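Local coordinates for protein DNA-entry nuclease (Competence-specific nuclease) (Streptococcus agalactiae ILRI112, PDB 4QGO) that probably cleaves DNA, and perhaps RNA, as a virulence-linked beta-beta-alpha nuclease of the His-Me finger group, at residues R151-Y156 against M189-K194; Q12-N17 against G32-N37; L93-V98 against V108-L113. The protein carries 1 engineered substitution. All blocks are in the same frame, centred on the assembly; numbering follows the deposited sequence.

Interaction 1: residues R151-Y156 against M189-K194; sequences RGQNYY and MHLEAK. With SO4 (sulfate ion), chain G.
Leu191 meets Gln153 and Tyr156 where helix 153-165 lies against strand 188-195 of the central antiparallel sheet, a helix-on-sheet packing in the core of this nuclease fold. The close part is small and well buried. One branch of the leucine, CD1, sits 3.6 Å from CB of Tyr156 and 4.0 Å from CG of Gln153, so it touches two residues of the first helical turn together. CD2 faces the amide carbon of the glutamine, whose chain crosses the leucine at about a right angle. The extended chain of Gln153, trans about chi1 (177°), carries the amide to Met189, which bends so that CG and CE both lie 3.8 Å from OE1. That oxygen is satisfied by Gln138, while NE2 is bonded to Glu157. Phe202, on the adjoining strand 201-207, packs edge-to-face against the Tyr156 ring.

The outer side is polar and more open: Arg151, partly exposed, does not touch the strand. It extends along Tyr155, with CE2 of that ring 3.5 Å above one face of the guanidinium. A sulfate, probably from the crystallisation liquor, takes bonds from both of its terminal nitrogens. The same NH1 that donates to sulfate O4 over 2.7 Å also donates to Tyr156 OH at 3.1 Å, the hydroxyl lying only 3° out of the guanidinium plane.

Interaction 2: residues Q12-N17 against G32-N37; sequences QEFQNN and GIYELN
Gln15 and Tyr34 mark the closest backbone approach, their CA atoms 9.4 Å apart, so helix 12-22 and strand 33-36 are bridged by side chains alone. The helical segment is regular, with Asn16 N bonded to Gln12 O and Asn17 N to Glu13 O. The strand follows a tight turn at Gly32, where phi is positive (87°).

Tyr34 carries the strand's share of the contact, its CB directed at the helix. Its ring and that of Phe14 have nearly parallel planes, 13° apart, yet they are slid so far past each other that they barely overlap, with centroids 5.6 Å apart. They meet through CE1 of Phe14 and CE2 of Tyr34, at 3.5 Å. A chi1 of -175° turns the Phe14 ring away from its own backbone N and out to the tyrosine. Gln15 crosses the tyrosine at about a right angle and lays its CG 3.3 Å from Tyr34 OH. The phenol's hydrogen-bond partner is the carbonyl of Asp9, just ahead of the helix, while the amide of Gln15 makes a weak bond to Thr10 O. The tyrosine thus unites an apolar flank with a polar end that ties down the chain leading into the helix.

Further edge-to-face partners, Tyr29 for Tyr34 and Phe187 for Phe14, extend the aromatic cluster. Together they show an N-terminal helix packed against the beta hairpin of strands 27-30 and 33-36 at the margin of the antiparallel sheet.

Interaction 3: residues L93-V98 against V108-L113; sequences LGWHQV and VDKGAL. Engineered in segment 108-113: Ala112 (natural residue His).
Strand 108-112 pairs with strand 135-139 in a small antiparallel sheet, probably the two strands of the beta-beta-alpha nuclease motif, and the loop 93-98 reaches it at its start, where Gln97 and Trp95 grip Val108. The glutamine behaves like a piece of neighbouring strand. Its OE1 accepts Val108 N at 3.0 Å on a lone pair in the carbonyl plane, and its NE2 donates to Val108 O at 2.9 Å, with the N-H...O angle at 161°. The bend at chi2 (62°) swings the amide back toward the strand. OE1 also receives Val98 N at 3.1 Å, and Ala107 N adds a further bond from beyond the segments.

Trp95 closes over the same valine. CG2 of Val108 lies 3.6 Å from the centroid of the six-membered ring and almost on its normal, a CH-pi contact over one face. At the ring's edge, CZ3 comes within 3.4 Å of the carbonyl carbon of Asp109, and CG of Lys110 lies 4.1 Å from Trp95 CZ3. Asp109 itself directs OD1 to His106. Farther along the strand, Ala112 is engineered; the natural histidine there is consistent with that of the His-Me finger signature.

Because both ends of the amide pair with the backbone of one residue, the orientation of the Gln97 amide is fixed, and the loop is held to the start of the strand by polar pairing and aromatic cover combined.

In the fold
Along the chain the contacts follow in series: interaction 2 closes first, then interaction 3, then interaction 1. Interactions 1 and 2 both reach the seven-stranded antiparallel sheet, their centres about 14 Å apart, and touch where Ile33 packs on Arg151 and Tyr156. Interaction 3 belongs to the separate two-stranded antiparallel sheet, with its centre about 17 Å from that of interaction 1; the two touch through Gln153, close to the carbonyls of Ala112 and Leu113, and through Met189 on Leu113. Interactions 2 and 3, with centres about 21 Å apart, do not meet. Interaction 1 therefore stands between the N-terminal helix region and the two-stranded sheet, joining the sheet core to the probable active-site motif.

Interaction 1: residues R151-Y156 against M189-K194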
loop_
_atom_site.group_PDB
_atom_site.type_symbol
_atom_site.label_atom_id
_atom_site.label_comp_id
_atom_site.label_asym_id
_atom_site.label_seq_id
_atom_site.Cartn_x
_atom_site.Cartn_y
_atom_site.Cartn_z
ATOM N N ARG A 151 4.633 10.288 6.362
ATOM C CA ARG A 151 3.998 8.976 6.457
ATOM C C ARG A 151 4.300 8.043 5.300
ATOM O O ARG A 151 4.409 8.468 4.155
ATOM C CB ARG A 151 2.486 9.168 6.564
ATOM C CG ARG A 151 2.073 9.949 7.801
ATOM C CD ARG A 151 0.606 10.325 7.786
ATOM N NE ARG A 151 0.308 11.225 8.902
ATOM C CZ ARG A 151 -0.913 11.520 9.333
ATOM N NH1 ARG A 151 -1.983 10.985 8.754
ATOM N NH2 ARG A 151 -1.061 12.353 10.354
ATOM N N GLY A 152 4.464 6.762 5.620
ATOM C CA GLY A 152 4.519 5.720 4.616
ATOM C C GLY A 152 3.415 4.716 4.891
ATOM O O GLY A 152 2.582 4.909 5.783
ATOM N N GLN A 153 3.406 3.643 4.116
ATOM C CA GLN A 153 2.405 2.609 4.308
ATOM C C GLN A 153 2.508 1.985 5.712
ATOM O O GLN A 153 1.483 1.631 6.308
ATOM C CB GLN A 153 2.516 1.561 3.200
ATOM C CG GLN A 153 1.551 0.391 3.373
ATOM C CD GLN A 153 1.402 -0.442 2.118
ATOM O OE1 GLN A 153 1.724 0.001 1.010
ATOM N NE2 GLN A 153 0.896 -1.664 2.286
ATOM N N ASN A 154 3.722 1.881 6.249
ATOM C CA ASN A 154 3.891 1.354 7.605
ATOM C C ASN A 154 3.078 2.149 8.627
ATOM O O ASN A 154 2.508 1.572 9.543
ATOM C CB ASN A 154 5.372 1.366 8.023
ATOM C CG ASN A 154 6.069 0.018 7.833
ATOM O OD1 ASN A 154 5.465 -0.979 7.420
ATOM N ND2 ASN A 154 7.361 -0.012 8.144
ATOM N N TYR A 155 3.034 3.473 8.477
ATOM C CA TYR A 155 2.268 4.300 9.411
ATOM C C TYR A 155 0.797 3.866 9.459
ATOM O O TYR A 155 0.207 3.709 10.540
ATOM C CB TYR A 155 2.345 5.789 9.034
ATOM C CG TYR A 155 1.497 6.650 9.939
ATOM C CD1 TYR A 155 1.956 7.026 11.193
ATOM C CD2 TYR A 155 0.230 7.067 9.547
ATOM C CE1 TYR A 155 1.168 7.782 12.041
ATOM C CE2 TYR A 155 -0.564 7.834 10.395
ATOM C CZ TYR A 155 -0.077 8.187 11.629
ATOM O OH TYR A 155 -0.861 8.943 12.476
ATOM N N TYR A 156 0.198 3.709 8.284
ATOM C CA TYR A 156 -1.197 3.312 8.197
ATOM C C TYR A 156 -1.435 1.893 8.665
ATOM O O TYR A 156 -2.439 1.606 9.328
ATOM C CB TYR A 156 -1.739 3.584 6.793
ATOM C CG TYR A 156 -1.930 5.066 6.624
ATOM C CD1 TYR A 156 -3.115 5.683 7.032
ATOM C CD2 TYR A 156 -0.909 5.867 6.133
ATOM C CE1 TYR A 156 -3.278 7.052 6.924
ATOM C CE2 TYR A 156 -1.065 7.236 6.019
ATOM C CZ TYR A 156 -2.253 7.817 6.409
ATOM O OH TYR A 156 -2.424 9.181 6.312
ATOM N N MET A 189 0.074 3.559 -3.641
ATOM C CA MET A 189 -0.708 2.524 -2.989
ATOM C C MET A 189 -1.928 3.149 -2.318
ATOM O O MET A 189 -1.796 3.995 -1.441
ATOM C CB MET A 189 0.148 1.755 -1.972
ATOM C CG MET A 189 1.321 1.008 -2.593
ATOM S SD MET A 189 0.823 -0.448 -3.535
ATOM C CE MET A 189 0.584 -1.621 -2.198
ATOM N N HIS A 190 -3.120 2.726 -2.736
ATOM C CA HIS A 190 -4.360 3.249 -2.174
ATOM C C HIS A 190 -4.754 2.410 -0.959
ATOM O O HIS A 190 -4.985 1.214 -1.096
ATOM C CB HIS A 190 -5.450 3.185 -3.257
ATOM C CG HIS A 190 -6.750 3.825 -2.878
ATOM N ND1 HIS A 190 -7.876 3.698 -3.666
ATOM C CD2 HIS A 190 -7.107 4.603 -1.829
ATOM C CE1 HIS A 190 -8.874 4.361 -3.107
ATOM N NE2 HIS A 190 -8.433 4.925 -1.997
ATOM N N LEU A 191 -4.807 3.024 0.226
ATOM C CA LEU A 191 -5.192 2.310 1.447
ATOM C C LEU A 191 -6.486 2.878 2.000
ATOM O O LEU A 191 -6.599 4.091 2.167
ATOM C CB LEU A 191 -4.122 2.437 2.539
ATOM C CG LEU A 191 -2.649 2.392 2.142
ATOM C CD1 LEU A 191 -1.786 2.615 3.369
ATOM C CD2 LEU A 191 -2.320 1.060 1.500
ATOM N N GLU A 192 -7.437 1.997 2.318
ATOM C CA GLU A 192 -8.729 2.371 2.879
ATOM C C GLU A 192 -9.008 1.482 4.084
ATOM O O GLU A 192 -8.794 0.264 4.029
ATOM C CB GLU A 192 -9.821 2.152 1.842
ATOM C CG GLU A 192 -9.681 3.004 0.600
ATOM C CD GLU A 192 -10.703 2.619 -0.432
ATOM O OE1 GLU A 192 -11.863 3.065 -0.313
ATOM O OE2 GLU A 192 -10.358 1.849 -1.349
ATOM N N ALA A 193 -9.494 2.074 5.173
ATOM C CA ALA A 193 -9.805 1.298 6.370
ATOM C C ALA A 193 -10.998 1.886 7.108
ATOM O O ALA A 193 -11.178 3.105 7.137
ATOM C CB ALA A 193 -8.594 1.216 7.303
ATOM N N LYS A 194 -11.793 1.013 7.724
ATOM C CA LYS A 194 -12.954 1.438 8.497
ATOM C C LYS A 194 -13.188 0.409 9.589
ATOM O O LYS A 194 -13.302 -0.779 9.304
ATOM C CB LYS A 194 -14.174 1.538 7.573
ATOM C CG LYS A 194 -15.492 1.822 8.274
ATOM C CD LYS A 194 -15.473 3.204 8.891
ATOM C CE LYS A 194 -16.827 3.534 9.524
ATOM N NZ LYS A 194 -17.929 3.483 8.522
HETATM S S SO4 G . -4.568 12.421 11.301
HETATM O O1 SO4 G . -4.641 12.071 12.717
HETATM O O2 SO4 G . -5.916 12.587 10.766
HETATM O O3 SO4 G . -3.826 13.669 11.148
HETATM O O4 SO4 G . -3.889 11.353 10.572
#

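Interaction 2: residues Q12-N17 against G32-N37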
loop_
_atom_site.group_PDB
_atom_site.type_symbol
_atom_site.label_atom_id
_atom_site.label_comp_id
_atom_site.label_asym_id
_atom_site.label_seq_id
_atom_site.Cartn_x
_atom_site.Cartn_y
_atom_site.Cartn_z
ATOM N N GLN A 12 2.541 18.102 -10.719
ATOM C CA GLN A 12 1.269 18.133 -11.424
ATOM C C GLN A 12 1.020 16.792 -12.102
ATOM O O GLN A 12 -0.091 16.264 -12.064
ATOM C CB GLN A 12 1.264 19.253 -12.470
ATOM C CG GLN A 12 -0.048 19.386 -13.217
ATOM C CD GLN A 12 -1.190 19.783 -12.307
ATOM O OE1 GLN A 12 -1.189 20.871 -11.731
ATOM N NE2 GLN A 12 -2.171 18.896 -12.164
ATOM N N GLU A 13 2.068 16.241 -12.706
ATOM C CA GLU A 13 1.970 14.972 -13.414
ATOM C C GLU A 13 1.536 13.840 -12.480
ATOM O O GLU A 13 0.634 13.065 -12.816
ATOM C CB GLU A 13 3.288 14.611 -14.104
ATOM C CG GLU A 13 3.157 13.402 -15.015
ATOM C CD GLU A 13 4.390 13.172 -15.867
ATOM O OE1 GLU A 13 5.233 14.091 -15.957
ATOM O OE2 GLU A 13 4.520 12.071 -16.442
ATOM N N PHE A 14 2.163 13.761 -11.308
ATOM C CA PHE A 14 1.749 12.765 -10.327
ATOM C C PHE A 14 0.276 12.940 -9.986
ATOM O O PHE A 14 -0.485 11.964 -9.946
ATOM C CB PHE A 14 2.587 12.849 -9.044
ATOM C CG PHE A 14 2.265 11.763 -8.056
ATOM C CD1 PHE A 14 1.162 11.873 -7.221
ATOM C CD2 PHE A 14 3.051 10.622 -7.983
ATOM C CE1 PHE A 14 0.842 10.867 -6.343
ATOM C CE2 PHE A 14 2.728 9.615 -7.101
ATOM C CZ PHE A 14 1.636 9.741 -6.284
ATOM N N GLN A 15 -0.123 14.182 -9.731
ATOM C CA GLN A 15 -1.498 14.460 -9.338
ATOM C C GLN A 15 -2.498 14.134 -10.446
ATOM O O GLN A 15 -3.599 13.668 -10.169
ATOM C CB GLN A 15 -1.650 15.913 -8.863
ATOM C CG GLN A 15 -0.926 16.179 -7.557
ATOM C CD GLN A 15 -1.020 17.616 -7.093
ATOM O OE1 GLN A 15 -2.111 18.162 -6.954
ATOM N NE2 GLN A 15 0.129 18.242 -6.859
ATOM N N ASN A 16 -2.110 14.366 -11.698
ATOM C CA ASN A 16 -2.947 13.974 -12.832
ATOM C C ASN A 16 -3.145 12.456 -12.876
ATOM O O ASN A 16 -4.258 11.958 -13.078
ATOM C CB ASN A 16 -2.349 14.481 -14.146
ATOM C CG ASN A 16 -2.461 15.988 -14.295
ATOM O OD1 ASN A 16 -3.172 16.649 -13.537
ATOM N ND2 ASN A 16 -1.764 16.541 -15.287
ATOM N N ASN A 17 -2.060 11.715 -12.667
ATOM C CA ASN A 17 -2.154 10.260 -12.628
ATOM C C ASN A 17 -3.052 9.798 -11.483
ATOM O O ASN A 17 -3.876 8.894 -11.658
ATOM C CB ASN A 17 -0.766 9.629 -12.529
ATOM C CG ASN A 17 0.005 9.722 -13.830
ATOM O OD1 ASN A 17 -0.584 9.678 -14.910
ATOM N ND2 ASN A 17 1.322 9.856 -13.738
ATOM N N GLY A 32 3.262 14.034 3.679
ATOM C CA GLY A 32 3.946 13.160 2.744
ATOM C C GLY A 32 3.043 12.240 1.941
ATOM O O GLY A 32 3.518 11.518 1.071
ATOM N N ILE A 33 1.738 12.273 2.198
ATOM C CA ILE A 33 0.818 11.387 1.486
ATOM C C ILE A 33 -0.362 12.182 0.929
ATOM O O ILE A 33 -0.473 13.380 1.190
ATOM C CB ILE A 33 0.374 10.191 2.373
ATOM C CG1 ILE A 33 -0.254 10.636 3.704
ATOM C CG2 ILE A 33 1.599 9.321 2.697
ATOM C CD1 ILE A 33 -1.683 11.177 3.614
ATOM N N TYR A 34 -1.231 11.534 0.157
ATOM C CA TYR A 34 -2.462 12.182 -0.287
ATOM C C TYR A 34 -3.649 11.629 0.483
ATOM O O TYR A 34 -3.942 10.428 0.420
ATOM C CB TYR A 34 -2.666 12.014 -1.799
ATOM C CG TYR A 34 -1.764 12.900 -2.618
ATOM C CD1 TYR A 34 -2.140 14.200 -2.935
ATOM C CD2 TYR A 34 -0.534 12.444 -3.070
ATOM C CE1 TYR A 34 -1.306 15.023 -3.672
ATOM C CE2 TYR A 34 0.307 13.262 -3.807
ATOM C CZ TYR A 34 -0.089 14.547 -4.109
ATOM O OH TYR A 34 0.741 15.364 -4.846
ATOM N N GLU A 35 -4.314 12.510 1.216
ATOM C CA GLU A 35 -5.580 12.194 1.837
ATOM C C GLU A 35 -6.629 12.307 0.736
ATOM O O GLU A 35 -6.644 13.302 -0.006
ATOM C CB GLU A 35 -5.859 13.193 2.956
ATOM C CG GLU A 35 -7.140 12.964 3.721
ATOM C CD GLU A 35 -7.403 14.056 4.750
ATOM O OE1 GLU A 35 -8.578 14.243 5.133
ATOM O OE2 GLU A 35 -6.441 14.737 5.170
ATOM N N LEU A 36 -7.483 11.292 0.611
ATOM C CA LEU A 36 -8.496 11.271 -0.443
ATOM C C LEU A 36 -9.881 11.402 0.151
ATOM O O LEU A 36 -10.168 10.806 1.188
ATOM C CB LEU A 36 -8.441 9.933 -1.191
ATOM C CG LEU A 36 -7.065 9.488 -1.684
ATOM C CD1 LEU A 36 -7.203 8.172 -2.439
ATOM C CD2 LEU A 36 -6.422 10.556 -2.552
ATOM N N ASN A 37 -10.744 12.174 -0.515
ATOM C CA ASN A 37 -12.157 12.221 -0.125
ATOM C C ASN A 37 -12.356 12.585 1.350
ATOM O O ASN A 37 -13.219 12.021 2.028
ATOM C CB ASN A 37 -12.829 10.869 -0.431
ATOM C CG ASN A 37 -14.346 10.955 -0.472
ATOM O OD1 ASN A 37 -14.915 11.908 -0.997
ATOM N ND2 ASN A 37 -15.006 9.941 0.077
#

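Interaction 3: residues L93-V98 against V108-L113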
loop_
_atom_site.group_PDB
_atom_site.type_symbol
_atom_site.label_atom_id
_atom_site.label_comp_id
_atom_site.label_asym_id
_atom_site.label_seq_id
_atom_site.Cartn_x
_atom_site.Cartn_y
_atom_site.Cartn_z
ATOM N N LEU A 93 7.089 -7.642 -9.911
ATOM C CA LEU A 93 7.177 -7.021 -11.222
ATOM C C LEU A 93 7.912 -5.689 -11.139
ATOM O O LEU A 93 7.674 -4.901 -10.213
ATOM C CB LEU A 93 5.776 -6.805 -11.795
ATOM C CG LEU A 93 4.954 -8.072 -12.015
ATOM C CD1 LEU A 93 3.562 -7.690 -12.430
ATOM C CD2 LEU A 93 5.612 -8.947 -13.084
ATOM N N GLY A 94 8.806 -5.432 -12.096
ATOM C CA GLY A 94 9.516 -4.162 -12.153
ATOM C C GLY A 94 10.696 -4.023 -11.204
ATOM O O GLY A 94 11.219 -2.920 -11.023
ATOM N N TRP A 95 11.113 -5.123 -10.587
ATOM C CA TRP A 95 12.172 -5.068 -9.575
ATOM C C TRP A 95 13.537 -4.794 -10.178
ATOM O O TRP A 95 14.053 -5.589 -10.979
ATOM C CB TRP A 95 12.235 -6.372 -8.797
ATOM C CG TRP A 95 13.225 -6.370 -7.652
ATOM C CD1 TRP A 95 14.540 -6.756 -7.690
ATOM C CD2 TRP A 95 12.957 -5.988 -6.296
ATOM N NE1 TRP A 95 15.106 -6.621 -6.438
ATOM C CE2 TRP A 95 14.152 -6.160 -5.565
ATOM C CE3 TRP A 95 11.818 -5.516 -5.627
ATOM C CZ2 TRP A 95 14.239 -5.880 -4.200
ATOM C CZ3 TRP A 95 11.905 -5.238 -4.268
ATOM C CH2 TRP A 95 13.106 -5.418 -3.570
ATOM N N HIS A 96 14.124 -3.672 -9.779
ATOM C CA HIS A 96 15.481 -3.323 -10.190
ATOM C C HIS A 96 16.150 -2.567 -9.065
ATOM O O HIS A 96 16.063 -1.346 -8.977
ATOM C CB HIS A 96 15.457 -2.485 -11.469
ATOM C CG HIS A 96 14.943 -3.239 -12.654
ATOM N ND1 HIS A 96 15.677 -4.226 -13.276
ATOM C CD2 HIS A 96 13.759 -3.181 -13.305
ATOM C CE1 HIS A 96 14.973 -4.731 -14.274
ATOM N NE2 HIS A 96 13.804 -4.117 -14.311
ATOM N N GLN A 97 16.800 -3.312 -8.187
ATOM C CA GLN A 97 17.410 -2.721 -7.011
ATOM C C GLN A 97 18.578 -1.801 -7.366
ATOM O O GLN A 97 19.329 -2.059 -8.314
ATOM C CB GLN A 97 17.888 -3.827 -6.077
ATOM C CG GLN A 97 18.363 -3.349 -4.709
ATOM C CD GLN A 97 17.261 -2.665 -3.917
ATOM O OE1 GLN A 97 16.982 -1.484 -4.118
ATOM N NE2 GLN A 97 16.628 -3.413 -3.018
ATOM N N VAL A 98 18.723 -0.738 -6.577
ATOM C CA VAL A 98 19.790 0.256 -6.727
ATOM C C VAL A 98 20.258 0.654 -5.324
ATOM O O VAL A 98 19.427 0.823 -4.432
ATOM C CB VAL A 98 19.265 1.534 -7.453
ATOM C CG1 VAL A 98 20.331 2.623 -7.485
ATOM C CG2 VAL A 98 18.778 1.214 -8.864
ATOM N N VAL A 108 14.470 -0.051 -3.172
ATOM C CA VAL A 108 13.165 -0.723 -3.147
ATOM C C VAL A 108 13.084 -1.897 -2.178
ATOM O O VAL A 108 14.097 -2.522 -1.858
ATOM C CB VAL A 108 12.726 -1.195 -4.549
ATOM C CG1 VAL A 108 12.472 -0.001 -5.461
ATOM C CG2 VAL A 108 13.756 -2.152 -5.165
ATOM N N ASP A 109 11.857 -2.158 -1.723
ATOM C CA ASP A 109 11.527 -3.261 -0.827
ATOM C C ASP A 109 10.417 -4.074 -1.471
ATOM O O ASP A 109 9.645 -3.562 -2.280
ATOM C CB ASP A 109 10.958 -2.738 0.501
ATOM C CG ASP A 109 11.980 -2.022 1.355
ATOM O OD1 ASP A 109 13.191 -2.241 1.172
ATOM O OD2 ASP A 109 11.555 -1.261 2.250
ATOM N N LYS A 110 10.353 -5.350 -1.117
ATOM C CA LYS A 110 9.188 -6.151 -1.434
ATOM C C LYS A 110 8.059 -5.553 -0.621
ATOM O O LYS A 110 8.053 -5.626 0.609
ATOM C CB LYS A 110 9.425 -7.610 -1.061
ATOM C CG LYS A 110 10.434 -8.300 -1.969
ATOM C CD LYS A 110 10.845 -9.667 -1.429
ATOM C CE LYS A 110 12.015 -10.236 -2.219
ATOM N NZ LYS A 110 12.727 -11.318 -1.477
ATOM N N GLY A 111 7.122 -4.917 -1.310
ATOM C CA GLY A 111 6.010 -4.283 -0.612
ATOM C C GLY A 111 4.734 -5.109 -0.583
ATOM O O GLY A 111 4.098 -5.303 -1.616
ATOM N N ALA A 112 4.350 -5.590 0.599
ATOM C CA ALA A 112 3.090 -6.318 0.732
ATOM C C ALA A 112 1.890 -5.391 0.628
ATOM O O ALA A 112 1.898 -4.291 1.180
ATOM C CB ALA A 112 3.042 -7.043 2.066
ATOM N N LEU A 113 0.850 -5.839 -0.067
ATOM C CA LEU A 113 -0.415 -5.105 -0.059
ATOM C C LEU A 113 -1.066 -5.271 1.307
ATOM O O LEU A 113 -1.410 -4.285 1.973
ATOM C CB LEU A 113 -1.361 -5.607 -1.157
ATOM C CG LEU A 113 -1.142 -5.029 -2.566
ATOM C CD1 LEU A 113 0.239 -5.321 -3.124
ATOM C CD2 LEU A 113 -2.210 -5.584 -3.519
#